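Local atomic coordinates of ofchtiv-g5 (PDB entry 6JM8), a protein that probably hydrolyses chitin as a group IV insect chitinase of glycosyl hydrolase family 18, and here holds N-acetylglucosamine units in its glycan pocket. Residues A[79-84]-A[122-127]; A[161-166]-A[186-191]; A[252-257]-A[266-271]. All blocks are in the same frame, centred on the assembly; numbering follows the deposited sequence.

Contact 1 (A[79-84]-A[122-127]); sequences LVAVGG and DVDWLY. With NAG (2-acetamido-2-deoxy-beta-D-glucopyranose), chain B; NAG (2-acetamido-2-deoxy-beta-D-glucopyranose), chain C.
Asp122 turns CG anti to its backbone N (chi1 -175°), whereas Asp124 sets CG anti to its carbonyl carbon (chi1 -62°), and these two settings bring both carboxylates to the methyl of Ala81. Ala81 CB lies 3.9 Å from Asp122 OD2 and 3.8 Å from Asp124 OD2, so one small apolar group touches an oxygen of each acid. The acids also meet each other, with Asp122 OD2 2.5 Å from Asp124 OD1. Their backbones are fixed by a parallel ladder in which 79-83 and 122-124 run 21° apart. Asp122 N reaches Val80 O, Asp122 O accepts Val82 N, Val82 O accepts Asp124 N, and Gly84 N closes the series on Asp124 O at 2.7 Å with a nearly straight N-H. Gly83, with a positive phi, presses close to Asp124 O, and a CB there would collide with it. On the face opposite the acids, Val82 CG1 rests 4.4 Å from Val123 CG2. Beyond the ladder a water lies between Gly84 O and Leu126 N, joining the ends of the two segments. Asp122 OD1 is taken by Thr162 of the next strand. The sugar approaches the second acid: Asp124 OD2 is 3.2 Å from C8 of NAG in chain B. With an alanine here, that acetamido methyl is likely to lose its carboxylate neighbour, and Asp122 OD2 the oxygen beside it. Leu126 CD2 comes 3.4 Å from O4 of NAG in chain C, and Tyr127, after a cis peptide, shares a 2.7 Å hydrogen bond between its OH and O6 of that sugar. The run from Asp122 to Leu126 matches the family 18 DxDxE motif, with leucine where relatives carry glutamate. Chemically, then, Asp124 meets the acetamido group with Asp122 behind it as second shell, but Leu126 presents only a hydrocarbon branch to the sugars.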
loop_
_atom_site.group_PDB
_atom_site.type_symbol
_atom_site.label_atom_id
_atom_site.label_comp_id
_atom_site.label_asym_id
_atom_site.label_seq_id
_atom_site.Cartn_x
_atom_site.Cartn_y
_atom_site.Cartn_z
ATOM N N LEU A 79 -12.066 -0.287 -7.789
ATOM C CA LEU A 79 -12.168 0.992 -7.109
ATOM C C LEU A 79 -11.156 1.967 -7.691
ATOM O O LEU A 79 -10.167 1.578 -8.320
ATOM C CB LEU A 79 -11.936 0.843 -5.599
ATOM C CG LEU A 79 -12.894 -0.004 -4.754
ATOM C CD1 LEU A 79 -12.666 -1.493 -4.959
ATOM C CD2 LEU A 79 -12.760 0.352 -3.278
ATOM N N VAL A 80 -11.426 3.252 -7.488
ATOM C CA VAL A 80 -10.480 4.314 -7.799
ATOM C C VAL A 80 -9.987 4.897 -6.481
ATOM O O VAL A 80 -10.759 5.050 -5.528
ATOM C CB VAL A 80 -11.099 5.398 -8.708
ATOM C CG1 VAL A 80 -12.174 6.198 -7.979
ATOM C CG2 VAL A 80 -10.014 6.314 -9.259
ATOM N N ALA A 81 -8.691 5.182 -6.415
ATOM C CA ALA A 81 -8.060 5.680 -5.202
ATOM C C ALA A 81 -7.691 7.143 -5.385
ATOM O O ALA A 81 -7.031 7.502 -6.366
ATOM C CB ALA A 81 -6.816 4.862 -4.848
ATOM N N VAL A 82 -8.117 7.982 -4.444
ATOM C CA VAL A 82 -7.813 9.407 -4.455
ATOM C C VAL A 82 -6.768 9.683 -3.385
ATOM O O VAL A 82 -6.874 9.187 -2.255
ATOM C CB VAL A 82 -9.077 10.262 -4.242
ATOM C CG1 VAL A 82 -9.762 9.917 -2.922
ATOM C CG2 VAL A 82 -8.732 11.743 -4.303
ATOM N N GLY A 83 -5.750 10.457 -3.743
ATOM C CA GLY A 83 -4.715 10.799 -2.793
ATOM C C GLY A 83 -3.387 10.127 -3.062
ATOM O O GLY A 83 -2.871 10.164 -4.182
ATOM N N GLY A 84 -2.827 9.501 -2.036
ATOM C CA GLY A 84 -1.498 8.943 -2.140
ATOM C C GLY A 84 -0.444 9.921 -1.672
ATOM O O GLY A 84 -0.713 11.073 -1.320
ATOM N N ASP A 122 -11.507 4.571 -2.894
ATOM C CA ASP A 122 -10.531 4.340 -1.837
ATOM C C ASP A 122 -9.887 5.679 -1.492
ATOM O O ASP A 122 -9.235 6.293 -2.343
ATOM C CB ASP A 122 -9.483 3.323 -2.289
ATOM C CG ASP A 122 -8.509 2.953 -1.191
ATOM O OD1 ASP A 122 -8.948 2.426 -0.148
ATOM O OD2 ASP A 122 -7.295 3.183 -1.383
ATOM N N VAL A 123 -10.090 6.141 -0.261
ATOM C CA VAL A 123 -9.588 7.440 0.175
ATOM C C VAL A 123 -8.212 7.234 0.793
ATOM O O VAL A 123 -8.083 6.607 1.847
ATOM C CB VAL A 123 -10.542 8.117 1.165
ATOM C CG1 VAL A 123 -9.970 9.453 1.609
ATOM C CG2 VAL A 123 -11.914 8.291 0.545
ATOM N N ASP A 124 -7.177 7.757 0.134
ATOM C CA ASP A 124 -5.814 7.574 0.615
ATOM C C ASP A 124 -5.183 8.920 0.943
ATOM O O ASP A 124 -4.173 9.308 0.354
ATOM C CB ASP A 124 -4.960 6.825 -0.413
ATOM C CG ASP A 124 -5.485 5.448 -0.688
ATOM O OD1 ASP A 124 -6.474 5.074 -0.044
ATOM O OD2 ASP A 124 -4.923 4.735 -1.548
ATOM N N TRP A 125 -5.730 9.617 1.930
ATOM C CA TRP A 125 -5.252 10.888 2.369
ATOM C C TRP A 125 -4.101 10.626 3.295
ATOM O O TRP A 125 -4.308 10.105 4.299
ATOM C CB TRP A 125 -6.358 11.649 3.066
ATOM C CG TRP A 125 -5.979 12.872 3.769
ATOM C CD1 TRP A 125 -4.762 13.443 3.820
ATOM C CD2 TRP A 125 -6.828 13.672 4.600
ATOM N NE1 TRP A 125 -4.783 14.558 4.604
ATOM C CE2 TRP A 125 -6.039 14.721 5.104
ATOM C CE3 TRP A 125 -8.160 13.614 4.953
ATOM C CZ2 TRP A 125 -6.547 15.695 5.923
ATOM C CZ3 TRP A 125 -8.647 14.562 5.779
ATOM C CH2 TRP A 125 -7.842 15.601 6.247
ATOM N N LEU A 126 -2.901 11.019 2.899
ATOM C CA LEU A 126 -1.696 10.810 3.691
ATOM C C LEU A 126 -1.057 12.084 4.220
ATOM O O LEU A 126 -0.254 12.612 3.524
ATOM C CB LEU A 126 -0.649 10.033 2.876
ATOM C CG LEU A 126 -0.849 8.566 2.577
ATOM C CD1 LEU A 126 -2.249 8.180 2.489
ATOM C CD2 LEU A 126 0.032 7.891 1.552
ATOM N N TYR A 127 -1.400 12.550 5.418
ATOM C CA TYR A 127 -2.401 11.955 6.306
ATOM C C TYR A 127 -3.084 13.081 7.074
ATOM O O TYR A 127 -2.528 14.167 7.170
ATOM C CB TYR A 127 -1.796 10.975 7.328
ATOM C CG TYR A 127 -0.653 10.108 6.871
ATOM C CD1 TYR A 127 0.636 10.614 6.789
ATOM C CD2 TYR A 127 -0.848 8.770 6.569
ATOM C CE1 TYR A 127 1.697 9.815 6.384
ATOM C CE2 TYR A 127 0.210 7.968 6.161
ATOM C CZ TYR A 127 1.476 8.493 6.074
ATOM O OH TYR A 127 2.513 7.681 5.670
HETATM C C1 NAG B . 1.868 4.648 0.465
HETATM C C2 NAG B . 0.904 5.032 -0.706
HETATM C C3 NAG B . 1.666 5.294 -2.014
HETATM C C4 NAG B . 3.072 4.723 -1.978
HETATM C C5 NAG B . 3.070 3.363 -1.303
HETATM C C6 NAG B . 4.448 2.751 -1.347
HETATM C C7 NAG B . -1.388 4.159 -0.483
HETATM C C8 NAG B . -2.312 3.027 -0.800
HETATM N N2 NAG B . -0.128 4.023 -0.909
HETATM O O3 NAG B . 1.713 6.683 -2.316
HETATM O O4 NAG B . 3.512 4.489 -3.307
HETATM O O5 NAG B . 2.707 3.484 0.080
HETATM O O6 NAG B . 5.249 3.293 -0.307
HETATM O O7 NAG B . -1.760 5.141 0.150
HETATM C C1 NAG C . 5.696 6.621 3.621
HETATM C C2 NAG C . 6.115 6.537 2.165
HETATM C C3 NAG C . 4.890 6.572 1.241
HETATM C C4 NAG C . 3.818 5.574 1.672
HETATM C C5 NAG C . 3.551 5.722 3.170
HETATM C C6 NAG C . 2.589 4.704 3.740
HETATM C C7 NAG C . 8.145 7.471 1.111
HETATM C C8 NAG C . 8.965 8.707 0.882
HETATM N N2 NAG C . 7.038 7.617 1.849
HETATM O O3 NAG C . 5.301 6.243 -0.080
HETATM O O4 NAG C . 2.631 5.821 0.915
HETATM O O5 NAG C . 4.771 5.598 3.910
HETATM O O6 NAG C . 2.260 5.064 5.073
HETATM O O7 NAG C . 8.477 6.386 0.653
HETATM O O HOH W 1 -2.401 12.200 0.503
#

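Contact 2 (A[161-166]-A[186-191]); sequences LTVAVS and DYIGVM. With NAG (2-acetamido-2-deoxy-beta-D-glucopyranose), chain B; NAG (2-acetamido-2-deoxy-beta-D-glucopyranose), chain C.
The Tyr187 ring carries Thr162 CG2 over one face, 3.5 Å from the ring centroid and 19° off the normal, a close CH-pi contact in which the two side chains lie alongside and point the same way. At the rim of this ring the phenol OH is 2.8 Å from a water that donates to Thr162 OG1, the hydroxyl bound to Asp122. The other flat group, the Asp186 carboxylate, turns OD2 back to the neighbouring chain. Leu161 N meets OD2 at 2.9 Å, nearly along its C-O axis, while Asp186 N returns a bond to Leu161 O; the same OD2 has a salt bridge to Arg151. Farther on the pairing is parallel: Gly189 N binds Val163 O, Val165 N binds Gly189 O at 3.1 Å, and Met191 N binds Val165 O. Tyr187 N, buried between the Asp186 and Gly189 bonds, has no partner in the model. On the side facing away from the tyrosine, Val165 CG2, placed between its backbone N and carbonyl carbon, reaches Ile188 CG2 at 3.5 Å, and Trp233 of helix 226-236 covers this patch. On the tyrosine side the first two torsions of Met191 (-69° and 178°) put SD 4.0 Å from Ala164 CB and 3.3 Å from O7 of NAG in chain B, and a bend at the third turns CE back toward Val165 O. Neighbouring parallel strands with helices packed on one side and the barrel interior on the other, the glycan lying at the C-terminal mouth, are what a TIM barrel of family 18 provides.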
loop_
_atom_site.group_PDB
_atom_site.type_symbol
_atom_site.label_atom_id
_atom_site.label_comp_id
_atom_site.label_asym_id
_atom_site.label_seq_id
_atom_site.Cartn_x
_atom_site.Cartn_y
_atom_site.Cartn_z
ATOM N N LEU A 161 -16.866 2.184 -0.092
ATOM C CA LEU A 161 -16.019 3.232 0.463
ATOM C C LEU A 161 -14.966 2.578 1.342
ATOM O O LEU A 161 -15.304 1.911 2.326
ATOM C CB LEU A 161 -16.832 4.252 1.262
ATOM C CG LEU A 161 -15.998 5.283 2.024
ATOM C CD1 LEU A 161 -15.319 6.240 1.055
ATOM C CD2 LEU A 161 -16.855 6.044 3.024
ATOM N N THR A 162 -13.698 2.759 0.980
ATOM C CA THR A 162 -12.575 2.180 1.701
ATOM C C THR A 162 -11.521 3.256 1.933
ATOM O O THR A 162 -11.537 4.315 1.303
ATOM C CB THR A 162 -11.960 0.998 0.936
ATOM O OG1 THR A 162 -11.240 1.485 -0.202
ATOM C CG2 THR A 162 -13.049 0.043 0.462
ATOM N N VAL A 163 -10.605 2.979 2.860
ATOM C CA VAL A 163 -9.522 3.899 3.181
ATOM C C VAL A 163 -8.222 3.122 3.304
ATOM O O VAL A 163 -8.211 1.930 3.632
ATOM C CB VAL A 163 -9.785 4.696 4.481
ATOM C CG1 VAL A 163 -11.049 5.535 4.359
ATOM C CG2 VAL A 163 -9.867 3.756 5.682
ATOM N N ALA A 164 -7.119 3.808 3.022
ATOM C CA ALA A 164 -5.780 3.333 3.335
ATOM C C ALA A 164 -5.198 4.244 4.405
ATOM O O ALA A 164 -5.261 5.472 4.278
ATOM C CB ALA A 164 -4.886 3.318 2.095
ATOM N N VAL A 165 -4.642 3.646 5.461
ATOM C CA VAL A 165 -4.273 4.376 6.667
ATOM C C VAL A 165 -2.884 3.958 7.132
ATOM O O VAL A 165 -2.406 2.860 6.837
ATOM C CB VAL A 165 -5.292 4.146 7.803
ATOM C CG1 VAL A 165 -6.672 4.642 7.397
ATOM C CG2 VAL A 165 -5.337 2.673 8.168
ATOM N N SER A 166 -2.237 4.858 7.872
ATOM C CA SER A 166 -0.958 4.541 8.489
ATOM C C SER A 166 -1.133 3.420 9.512
ATOM O O SER A 166 -2.212 3.218 10.080
ATOM C CB SER A 166 -0.349 5.780 9.149
ATOM O OG SER A 166 -1.172 6.274 10.191
ATOM N N ASP A 186 -16.257 0.254 4.174
ATOM C CA ASP A 186 -16.446 -1.179 3.999
ATOM C C ASP A 186 -15.266 -1.954 4.571
ATOM O O ASP A 186 -15.448 -3.033 5.147
ATOM C CB ASP A 186 -16.661 -1.506 2.523
ATOM C CG ASP A 186 -18.013 -1.034 2.019
ATOM O OD1 ASP A 186 -19.013 -1.755 2.230
ATOM O OD2 ASP A 186 -18.078 0.062 1.423
ATOM N N TYR A 187 -14.056 -1.419 4.435
ATOM C CA TYR A 187 -12.917 -1.971 5.151
ATOM C C TYR A 187 -11.825 -0.918 5.263
ATOM O O TYR A 187 -11.822 0.086 4.545
ATOM C CB TYR A 187 -12.375 -3.241 4.483
ATOM C CG TYR A 187 -12.015 -3.097 3.024
ATOM C CD1 TYR A 187 -10.787 -2.577 2.637
ATOM C CD2 TYR A 187 -12.896 -3.506 2.034
ATOM C CE1 TYR A 187 -10.453 -2.456 1.305
ATOM C CE2 TYR A 187 -12.571 -3.392 0.700
ATOM C CZ TYR A 187 -11.348 -2.866 0.341
ATOM O OH TYR A 187 -11.019 -2.743 -0.988
ATOM N N ILE A 188 -10.899 -1.171 6.181
ATOM C CA ILE A 188 -9.743 -0.317 6.423
ATOM C C ILE A 188 -8.508 -1.066 5.945
ATOM O O ILE A 188 -8.201 -2.155 6.446
ATOM C CB ILE A 188 -9.617 0.056 7.908
ATOM C CG1 ILE A 188 -10.812 0.895 8.357
ATOM C CG2 ILE A 188 -8.318 0.794 8.168
ATOM C CD1 ILE A 188 -10.766 1.283 9.823
ATOM N N GLY A 189 -7.805 -0.493 4.973
ATOM C CA GLY A 189 -6.563 -1.076 4.508
ATOM C C GLY A 189 -5.365 -0.491 5.227
ATOM O O GLY A 189 -4.945 0.630 4.932
ATOM N N VAL A 190 -4.809 -1.242 6.173
ATOM C CA VAL A 190 -3.724 -0.743 7.011
ATOM C C VAL A 190 -2.402 -0.930 6.276
ATOM O O VAL A 190 -2.022 -2.056 5.935
ATOM C CB VAL A 190 -3.708 -1.453 8.371
ATOM C CG1 VAL A 190 -2.712 -0.791 9.299
ATOM C CG2 VAL A 190 -5.104 -1.445 8.982
ATOM N N MET A 191 -1.695 0.174 6.038
ATOM C CA MET A 191 -0.460 0.162 5.254
ATOM C C MET A 191 0.683 -0.330 6.138
ATOM O O MET A 191 1.531 0.432 6.609
ATOM C CB MET A 191 -0.186 1.542 4.672
ATOM C CG MET A 191 -1.180 1.934 3.590
ATOM S SD MET A 191 -0.934 3.582 2.907
ATOM C CE MET A 191 -1.132 4.589 4.371
HETATM C C1 NAG B . 1.868 4.648 0.465
HETATM C C2 NAG B . 0.904 5.032 -0.706
HETATM C C3 NAG B . 1.666 5.294 -2.014
HETATM C C4 NAG B . 3.072 4.723 -1.978
HETATM C C5 NAG B . 3.070 3.363 -1.303
HETATM C C6 NAG B . 4.448 2.751 -1.347
HETATM C C7 NAG B . -1.388 4.159 -0.483
HETATM C C8 NAG B . -2.312 3.027 -0.800
HETATM N N2 NAG B . -0.128 4.023 -0.909
HETATM O O3 NAG B . 1.713 6.683 -2.316
HETATM O O4 NAG B . 3.512 4.489 -3.307
HETATM O O5 NAG B . 2.707 3.484 0.080
HETATM O O6 NAG B . 5.249 3.293 -0.307
HETATM O O7 NAG B . -1.760 5.141 0.150
HETATM C C1 NAG C . 5.696 6.621 3.621
HETATM C C2 NAG C . 6.115 6.537 2.165
HETATM C C3 NAG C . 4.890 6.572 1.241
HETATM C C4 NAG C . 3.818 5.574 1.672
HETATM C C5 NAG C . 3.551 5.722 3.170
HETATM C C6 NAG C . 2.589 4.704 3.740
HETATM C C7 NAG C . 8.145 7.471 1.111
HETATM C C8 NAG C . 8.965 8.707 0.882
HETATM N N2 NAG C . 7.038 7.617 1.849
HETATM O O3 NAG C . 5.301 6.243 -0.080
HETATM O O4 NAG C . 2.631 5.821 0.915
HETATM O O5 NAG C . 4.771 5.598 3.910
HETATM O O6 NAG C . 2.260 5.064 5.073
HETATM O O7 NAG C . 8.477 6.386 0.653
HETATM O O HOH W 2 -9.486 -0.461 -1.088
#

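Contact 3 (A[252-257]-A[266-271]); sequences RTFQLS and SPSNGA. With NAG (2-acetamido-2-deoxy-beta-D-glucopyranose), chain C.
Thr253 starts the contact with its carbonyl O, 3.7 Å from Ala271 CA; its own hydroxyl turns to Leu273 O, and Arg252 just before it points to the glycan, with NH2 3.0 Å from O7 of NAG in chain C and a salt bridge to Asp194. Phe254 lays CA against Gly270 O, while the edge of its ring faces Ser268 OG, 3.9 Å from CD2. Another partner of this ring is Trp318, met edge-to-face. Gln255 is gripped at both backbone ends: N binds Gly270 O at 2.9 Å, and O takes Asn269 N at 2.6 Å. One residue thus faces two, since Phe254 pairs with Ala271 but Leu256 with Ser268, which defines a beta bulge in an antiparallel pair. This end of strand 243-256, also bonded to strand 317-320, lies where family 18 chitinases commonly carry an insertion domain beside the barrel. The Gln255 side chain, extended with CG anti to the backbone N (chi1 -172°), crosses Asn269 with the amide planes 70° apart. Leu256 O and Asn269 ND2 share a water. Ser257 N then binds Pro267 O at 3.1 Å, and a second water lies between Ser257 OG and Ser268 O.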
loop_
_atom_site.group_PDB
_atom_site.type_symbol
_atom_site.label_atom_id
_atom_site.label_comp_id
_atom_site.label_asym_id
_atom_site.label_seq_id
_atom_site.Cartn_x
_atom_site.Cartn_y
_atom_site.Cartn_z
ATOM N N ARG A 252 13.147 -1.932 0.141
ATOM C CA ARG A 252 13.797 -0.645 0.342
ATOM C C ARG A 252 15.298 -0.861 0.483
ATOM O O ARG A 252 15.738 -1.829 1.111
ATOM C CB ARG A 252 13.225 0.071 1.569
ATOM C CG ARG A 252 11.740 0.365 1.425
ATOM C CD ARG A 252 11.277 1.524 2.289
ATOM N NE ARG A 252 9.998 2.050 1.819
ATOM C CZ ARG A 252 9.876 2.961 0.859
ATOM N NH1 ARG A 252 10.957 3.455 0.273
ATOM N NH2 ARG A 252 8.673 3.380 0.488
ATOM N N THR A 253 16.081 0.035 -0.116
ATOM C CA THR A 253 17.517 -0.154 -0.263
ATOM C C THR A 253 18.286 0.931 0.479
ATOM O O THR A 253 17.877 2.097 0.502
ATOM C CB THR A 253 17.918 -0.169 -1.743
ATOM O OG1 THR A 253 17.829 1.153 -2.286
ATOM C CG2 THR A 253 16.994 -1.091 -2.526
ATOM N N PHE A 254 19.411 0.533 1.073
ATOM C CA PHE A 254 20.222 1.385 1.928
ATOM C C PHE A 254 21.665 1.379 1.444
ATOM O O PHE A 254 22.140 0.390 0.878
ATOM C CB PHE A 254 20.219 0.908 3.393
ATOM C CG PHE A 254 18.865 0.904 4.050
ATOM C CD1 PHE A 254 17.891 -0.010 3.678
ATOM C CD2 PHE A 254 18.588 1.784 5.082
ATOM C CE1 PHE A 254 16.659 -0.022 4.300
ATOM C CE2 PHE A 254 17.361 1.774 5.710
ATOM C CZ PHE A 254 16.395 0.870 5.318
ATOM N N GLN A 255 22.366 2.481 1.693
ATOM C CA GLN A 255 23.817 2.522 1.564
ATOM C C GLN A 255 24.428 2.374 2.952
ATOM O O GLN A 255 24.183 3.205 3.833
ATOM C CB GLN A 255 24.303 3.815 0.909
ATOM C CG GLN A 255 25.801 3.782 0.598
ATOM C CD GLN A 255 26.365 5.127 0.186
ATOM O OE1 GLN A 255 25.634 6.110 0.053
ATOM N NE2 GLN A 255 27.680 5.178 -0.009
ATOM N N LEU A 256 25.214 1.320 3.139
ATOM C CA LEU A 256 25.844 1.080 4.429
ATOM C C LEU A 256 26.958 2.088 4.676
ATOM O O LEU A 256 27.705 2.452 3.764
ATOM C CB LEU A 256 26.402 -0.341 4.488
ATOM C CG LEU A 256 25.369 -1.468 4.521
ATOM C CD1 LEU A 256 26.010 -2.796 4.152
ATOM C CD2 LEU A 256 24.719 -1.543 5.893
ATOM N N SER A 257 27.058 2.550 5.924
ATOM C CA SER A 257 28.205 3.364 6.313
ATOM C C SER A 257 29.489 2.549 6.254
ATOM O O SER A 257 30.532 3.047 5.811
ATOM C CB SER A 257 27.996 3.931 7.717
ATOM O OG SER A 257 26.804 4.692 7.797
ATOM N N SER A 266 22.144 -1.502 11.392
ATOM C CA SER A 266 23.516 -1.061 11.178
ATOM C C SER A 266 23.526 0.346 10.588
ATOM O O SER A 266 22.613 0.710 9.844
ATOM C CB SER A 266 24.247 -2.016 10.230
ATOM O OG SER A 266 24.271 -3.337 10.745
ATOM N N PRO A 267 24.537 1.160 10.904
ATOM C CA PRO A 267 24.560 2.543 10.406
ATOM C C PRO A 267 24.456 2.596 8.888
ATOM O O PRO A 267 25.072 1.798 8.182
ATOM C CB PRO A 267 25.914 3.072 10.900
ATOM C CG PRO A 267 26.218 2.256 12.112
ATOM C CD PRO A 267 25.668 0.877 11.807
ATOM N N SER A 268 23.659 3.560 8.392
ATOM C CA SER A 268 23.413 3.711 6.968
ATOM C C SER A 268 23.586 5.169 6.560
ATOM O O SER A 268 23.419 6.078 7.376
ATOM C CB SER A 268 22.014 3.219 6.590
ATOM O OG SER A 268 21.010 3.907 7.335
ATOM N N ASN A 269 23.905 5.371 5.278
ATOM C CA ASN A 269 24.260 6.670 4.723
ATOM C C ASN A 269 23.237 7.173 3.703
ATOM O O ASN A 269 23.578 7.953 2.808
ATOM C CB ASN A 269 25.650 6.618 4.078
ATOM C CG ASN A 269 26.760 7.015 5.031
ATOM O OD1 ASN A 269 26.541 7.758 5.976
ATOM N ND2 ASN A 269 27.965 6.532 4.772
ATOM N N GLY A 270 21.990 6.729 3.820
ATOM C CA GLY A 270 20.962 7.125 2.888
ATOM C C GLY A 270 20.535 5.992 1.979
ATOM O O GLY A 270 20.671 4.806 2.300
ATOM N N ALA A 271 20.020 6.375 0.812
ATOM C CA ALA A 271 19.389 5.425 -0.087
ATOM C C ALA A 271 20.423 4.564 -0.800
ATOM O O ALA A 271 21.549 4.995 -1.066
ATOM C CB ALA A 271 18.524 6.156 -1.108
HETATM C C1 NAG C . 5.696 6.621 3.621
HETATM C C2 NAG C . 6.115 6.537 2.165
HETATM C C3 NAG C . 4.890 6.572 1.241
HETATM C C4 NAG C . 3.818 5.574 1.672
HETATM C C5 NAG C . 3.551 5.722 3.170
HETATM C C6 NAG C . 2.589 4.704 3.740
HETATM C C7 NAG C . 8.145 7.471 1.111
HETATM C C8 NAG C . 8.965 8.707 0.882
HETATM N N2 NAG C . 7.038 7.617 1.849
HETATM O O3 NAG C . 5.301 6.243 -0.080
HETATM O O4 NAG C . 2.631 5.821 0.915
HETATM O O5 NAG C . 4.771 5.598 3.910
HETATM O O6 NAG C . 2.260 5.064 5.073
HETATM O O7 NAG C . 8.477 6.386 0.653
HETATM O O HOH W 3 28.716 4.862 2.789
HETATM O O HOH W 4 25.161 6.562 9.863
#

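Contacts 1 and 2 are neighbours in the barrel core, with centres 9 Å apart, and strands 120-124 and 160-166 pair directly. Both are buried parallel ladders and both touch the sugars of chains B and C, but contact 1 offers one carboxylate, a leucine methyl and a phenol whereas contact 2 offers mainly methyl and thioether groups. Contact 3 sits about 30 Å from either, centre to centre, and is partly exposed. Its antiparallel, bulged pairing depends on backbone bonds and bridging waters, with little apolar packing. Strand 243-256 nonetheless adjoins strand 187-191 of contact 2, and Arg252 meets the chain C sugar that the other two contacts also reach.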